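Local coordinates for protein probable arabinosyltransferase B (Mycobacterium tuberculosis H37Rv, PDB 7BVF) that polymerises arabinose into the arabinan of cell-wall arabinogalactan as a membrane-embedded arabinosyltransferase and is a target of the drug ethambutol, at residues 209-222 against 491-504. Residues are numbered along the deposited sequence; the frame is centred on the assembly and turned at random.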
# COMPACT_ATOMS: atom_id res chain seq x y z
N ARG A 209 3.88 16.43 36.77
CA ARG A 209 2.86 17.44 36.54
C ARG A 209 1.46 16.88 36.42
O ARG A 209 0.49 17.63 36.58
CB ARG A 209 3.19 18.24 35.27
CG ARG A 209 2.75 17.57 33.99
CD ARG A 209 3.07 18.43 32.79
NE ARG A 209 4.50 18.53 32.57
CZ ARG A 209 5.06 19.33 31.67
NH1 ARG A 209 6.38 19.36 31.54
NH2 ARG A 209 4.31 20.11 30.90
N PHE A 210 1.31 15.58 36.16
CA PHE A 210 0.00 14.97 36.00
C PHE A 210 -0.56 14.42 37.30
O PHE A 210 -1.74 14.05 37.33
CB PHE A 210 0.06 13.84 34.98
CG PHE A 210 0.62 14.24 33.65
CD1 PHE A 210 -0.07 15.09 32.82
CD2 PHE A 210 1.84 13.75 33.22
CE1 PHE A 210 0.44 15.46 31.60
CE2 PHE A 210 2.35 14.11 31.99
CZ PHE A 210 1.64 14.97 31.18
N SER A 211 0.24 14.34 38.36
CA SER A 211 -0.21 13.75 39.62
C SER A 211 -0.63 14.87 40.56
O SER A 211 0.13 15.33 41.41
CB SER A 211 0.89 12.89 40.23
OG SER A 211 2.06 13.65 40.46
N THR A 212 -1.87 15.30 40.41
CA THR A 212 -2.48 16.36 41.21
C THR A 212 -3.72 15.83 41.90
O THR A 212 -4.21 14.73 41.61
CB THR A 212 -2.84 17.57 40.34
OG1 THR A 212 -3.73 17.16 39.29
CG2 THR A 212 -1.60 18.17 39.71
N ARG A 213 -4.23 16.62 42.85
CA ARG A 213 -5.50 16.34 43.50
C ARG A 213 -6.22 17.67 43.69
O ARG A 213 -5.57 18.69 43.96
CB ARG A 213 -5.32 15.63 44.85
CG ARG A 213 -4.86 16.52 45.98
CD ARG A 213 -5.10 15.87 47.32
NE ARG A 213 -4.90 16.81 48.42
CZ ARG A 213 -5.87 17.54 48.96
NH1 ARG A 213 -7.11 17.44 48.50
NH2 ARG A 213 -5.60 18.38 49.95
N PRO A 214 -7.54 17.70 43.55
CA PRO A 214 -8.25 18.98 43.60
C PRO A 214 -8.25 19.56 45.00
O PRO A 214 -8.15 18.85 46.00
CB PRO A 214 -9.67 18.61 43.16
CG PRO A 214 -9.81 17.19 43.55
CD PRO A 214 -8.46 16.57 43.34
N THR A 215 -8.36 20.88 45.07
CA THR A 215 -8.48 21.58 46.33
C THR A 215 -9.91 21.47 46.83
O THR A 215 -10.72 20.70 46.30
CB THR A 215 -8.04 23.04 46.18
OG1 THR A 215 -8.51 23.54 44.93
CG2 THR A 215 -6.54 23.16 46.23
N THR A 216 -10.26 22.23 47.86
CA THR A 216 -11.65 22.32 48.27
C THR A 216 -12.43 23.30 47.40
O THR A 216 -13.62 23.08 47.13
CB THR A 216 -11.75 22.72 49.74
OG1 THR A 216 -13.12 22.95 50.09
CG2 THR A 216 -10.94 23.97 50.01
N LEU A 217 -11.77 24.36 46.94
CA LEU A 217 -12.41 25.34 46.07
C LEU A 217 -12.76 24.78 44.70
O LEU A 217 -13.45 25.45 43.93
CB LEU A 217 -11.50 26.55 45.90
CG LEU A 217 -12.16 27.89 45.58
CD1 LEU A 217 -13.01 28.35 46.74
CD2 LEU A 217 -11.12 28.92 45.22
N LYS A 218 -12.30 23.57 44.38
CA LYS A 218 -12.69 22.88 43.16
C LYS A 218 -13.75 21.82 43.41
O LYS A 218 -14.65 21.64 42.57
CB LYS A 218 -11.46 22.24 42.51
CG LYS A 218 -11.64 21.88 41.06
CD LYS A 218 -10.32 21.48 40.43
CE LYS A 218 -10.52 21.08 38.98
NZ LYS A 218 -9.24 20.78 38.31
N LEU A 219 -13.68 21.13 44.54
CA LEU A 219 -14.74 20.20 44.91
C LEU A 219 -16.06 20.93 45.11
O LEU A 219 -17.12 20.43 44.70
CB LEU A 219 -14.37 19.44 46.18
CG LEU A 219 -13.36 18.31 46.03
CD1 LEU A 219 -13.15 17.62 47.36
CD2 LEU A 219 -13.83 17.32 44.98
N LEU A 220 -16.02 22.10 45.74
CA LEU A 220 -17.24 22.88 45.91
C LEU A 220 -17.84 23.26 44.56
O LEU A 220 -19.05 23.19 44.37
CB LEU A 220 -16.96 24.13 46.74
CG LEU A 220 -16.48 23.89 48.16
CD1 LEU A 220 -16.52 25.18 48.96
CD2 LEU A 220 -17.31 22.81 48.83
N ALA A 221 -16.99 23.65 43.60
CA ALA A 221 -17.49 24.02 42.28
C ALA A 221 -18.10 22.83 41.56
O ALA A 221 -19.14 22.96 40.91
CB ALA A 221 -16.38 24.65 41.46
N ILE A 222 -17.47 21.66 41.66
CA ILE A 222 -18.02 20.47 41.00
C ILE A 222 -19.37 20.11 41.60
O ILE A 222 -20.36 19.87 40.88
CB ILE A 222 -17.02 19.30 41.11
CG1 ILE A 222 -15.76 19.60 40.29
CG2 ILE A 222 -17.66 18.02 40.64
CD1 ILE A 222 -14.62 18.66 40.56
N THR A 491 -17.18 18.96 34.32
CA THR A 491 -16.90 18.61 35.71
C THR A 491 -16.49 17.16 35.88
O THR A 491 -16.03 16.78 36.96
CB THR A 491 -18.12 18.90 36.58
OG1 THR A 491 -19.11 17.89 36.36
CG2 THR A 491 -18.71 20.25 36.25
N VAL A 492 -16.64 16.33 34.84
CA VAL A 492 -16.23 14.94 34.89
C VAL A 492 -14.94 14.79 34.10
O VAL A 492 -14.11 13.93 34.39
CB VAL A 492 -17.34 14.02 34.34
CG1 VAL A 492 -16.88 12.58 34.31
CG2 VAL A 492 -18.60 14.16 35.18
N VAL A 493 -14.76 15.64 33.09
CA VAL A 493 -13.56 15.60 32.28
C VAL A 493 -12.37 16.18 33.04
O VAL A 493 -11.30 15.57 33.10
CB VAL A 493 -13.79 16.33 30.94
CG1 VAL A 493 -12.47 16.66 30.28
CG2 VAL A 493 -14.65 15.48 30.03
N PHE A 494 -12.54 17.36 33.63
CA PHE A 494 -11.48 18.02 34.38
C PHE A 494 -11.63 17.82 35.88
O PHE A 494 -11.30 18.72 36.66
CB PHE A 494 -11.44 19.51 34.05
CG PHE A 494 -11.28 19.81 32.60
CD1 PHE A 494 -10.03 19.90 32.03
CD2 PHE A 494 -12.38 20.03 31.80
CE1 PHE A 494 -9.88 20.18 30.70
CE2 PHE A 494 -12.24 20.31 30.46
CZ PHE A 494 -10.98 20.39 29.91
N ALA A 495 -12.13 16.66 36.31
CA ALA A 495 -12.28 16.41 37.74
C ALA A 495 -10.94 16.15 38.41
O ALA A 495 -10.76 16.51 39.58
CB ALA A 495 -13.23 15.24 37.97
N ASP A 496 -10.00 15.53 37.70
CA ASP A 496 -8.65 15.33 38.21
C ASP A 496 -7.65 16.28 37.58
O ASP A 496 -6.92 16.98 38.29
CB ASP A 496 -8.20 13.88 37.97
CG ASP A 496 -7.11 13.44 38.94
OD1 ASP A 496 -6.42 14.31 39.50
OD2 ASP A 496 -6.94 12.22 39.13
N GLN A 497 -7.60 16.34 36.25
CA GLN A 497 -6.62 17.16 35.55
C GLN A 497 -7.07 18.61 35.49
O GLN A 497 -8.12 19.00 36.02
CB GLN A 497 -6.36 16.61 34.15
CG GLN A 497 -5.87 15.17 34.12
CD GLN A 497 -4.60 14.95 34.92
OE1 GLN A 497 -3.79 15.86 35.10
NE2 GLN A 497 -4.42 13.73 35.42
N THR A 498 -6.25 19.44 34.85
CA THR A 498 -6.51 20.86 34.64
C THR A 498 -6.53 21.15 33.15
O THR A 498 -6.53 20.23 32.32
CB THR A 498 -5.46 21.71 35.37
OG1 THR A 498 -4.16 21.35 34.91
CG2 THR A 498 -5.54 21.48 36.86
N LEU A 499 -6.57 22.43 32.80
CA LEU A 499 -6.61 22.82 31.39
C LEU A 499 -5.24 22.70 30.74
O LEU A 499 -5.11 22.15 29.64
CB LEU A 499 -7.15 24.24 31.26
CG LEU A 499 -7.36 24.76 29.84
CD1 LEU A 499 -8.48 23.99 29.16
CD2 LEU A 499 -7.66 26.24 29.87
N SER A 500 -4.20 23.22 31.40
CA SER A 500 -2.86 23.17 30.84
C SER A 500 -2.39 21.73 30.65
O SER A 500 -1.70 21.42 29.67
CB SER A 500 -1.90 23.92 31.75
OG SER A 500 -2.14 23.59 33.10
N THR A 501 -2.77 20.85 31.57
CA THR A 501 -2.37 19.45 31.46
C THR A 501 -3.03 18.77 30.26
O THR A 501 -2.37 18.04 29.51
CB THR A 501 -2.73 18.72 32.75
OG1 THR A 501 -1.82 19.12 33.78
CG2 THR A 501 -2.64 17.24 32.55
N VAL A 502 -4.33 19.00 30.07
CA VAL A 502 -5.02 18.46 28.90
C VAL A 502 -4.39 19.01 27.62
O VAL A 502 -4.22 18.29 26.63
CB VAL A 502 -6.52 18.78 28.98
CG1 VAL A 502 -7.19 18.52 27.65
CG2 VAL A 502 -7.17 17.96 30.07
N LEU A 503 -4.02 20.29 27.63
CA LEU A 503 -3.41 20.89 26.45
C LEU A 503 -2.05 20.26 26.14
O LEU A 503 -1.74 19.98 24.97
CB LEU A 503 -3.26 22.40 26.65
CG LEU A 503 -4.35 23.29 26.05
CD1 LEU A 503 -5.73 22.79 26.40
CD2 LEU A 503 -4.16 24.71 26.54
N GLU A 504 -1.24 20.00 27.17
CA GLU A 504 0.07 19.39 26.94
C GLU A 504 -0.07 17.95 26.46
O GLU A 504 0.66 17.52 25.55
CB GLU A 504 0.91 19.45 28.21
CG GLU A 504 2.38 19.16 27.98
CD GLU A 504 3.06 20.20 27.11
OE1 GLU A 504 2.78 21.40 27.29
OE2 GLU A 504 3.87 19.81 26.23
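K218, in the first turn of helix 216-239, reaches across to the turn that joins helices 490-493 and 499-511. With CG anti to the backbone N (chi1 -162°) and the chain extended beyond it, NZ comes within reach of two carbonyl oxygens, making weak hydrogen bonds to Q497 O (3.1 Å) and F494 O (3.3 Å), which probably ease the burial of the ammonium group. Weak polar links continue along 209-214: T212 OG1 donates to D496 O at 3.3 Å, and Q497, its chain bent at chi2, offers NE2 to F210 O (N-H...O 155°). The same NE2 has another weak bond, to D328. Residues 209-214 end strand 202-214, in an antiparallel sheet with 49-56 and 78-81, and lead through T215 into helix 216-239, predicted to span the membrane, consistent with a junction between the concanavalin-like part and the GT-C-type membrane helices. Among nonpolar contacts, T501 CG2 meets the edge of the F210 ring, 3.4 Å from CD1, while R209 CG lies over one ring face. I222 CG2 passes T491 CB at 4.2 Å, the two side chains running in opposite directions. In the charged pair, R209 NH2 is 4.1 Å from E504 OE1, too far for a salt bridge; R209 has its salt bridge with D207 and E504 with R507.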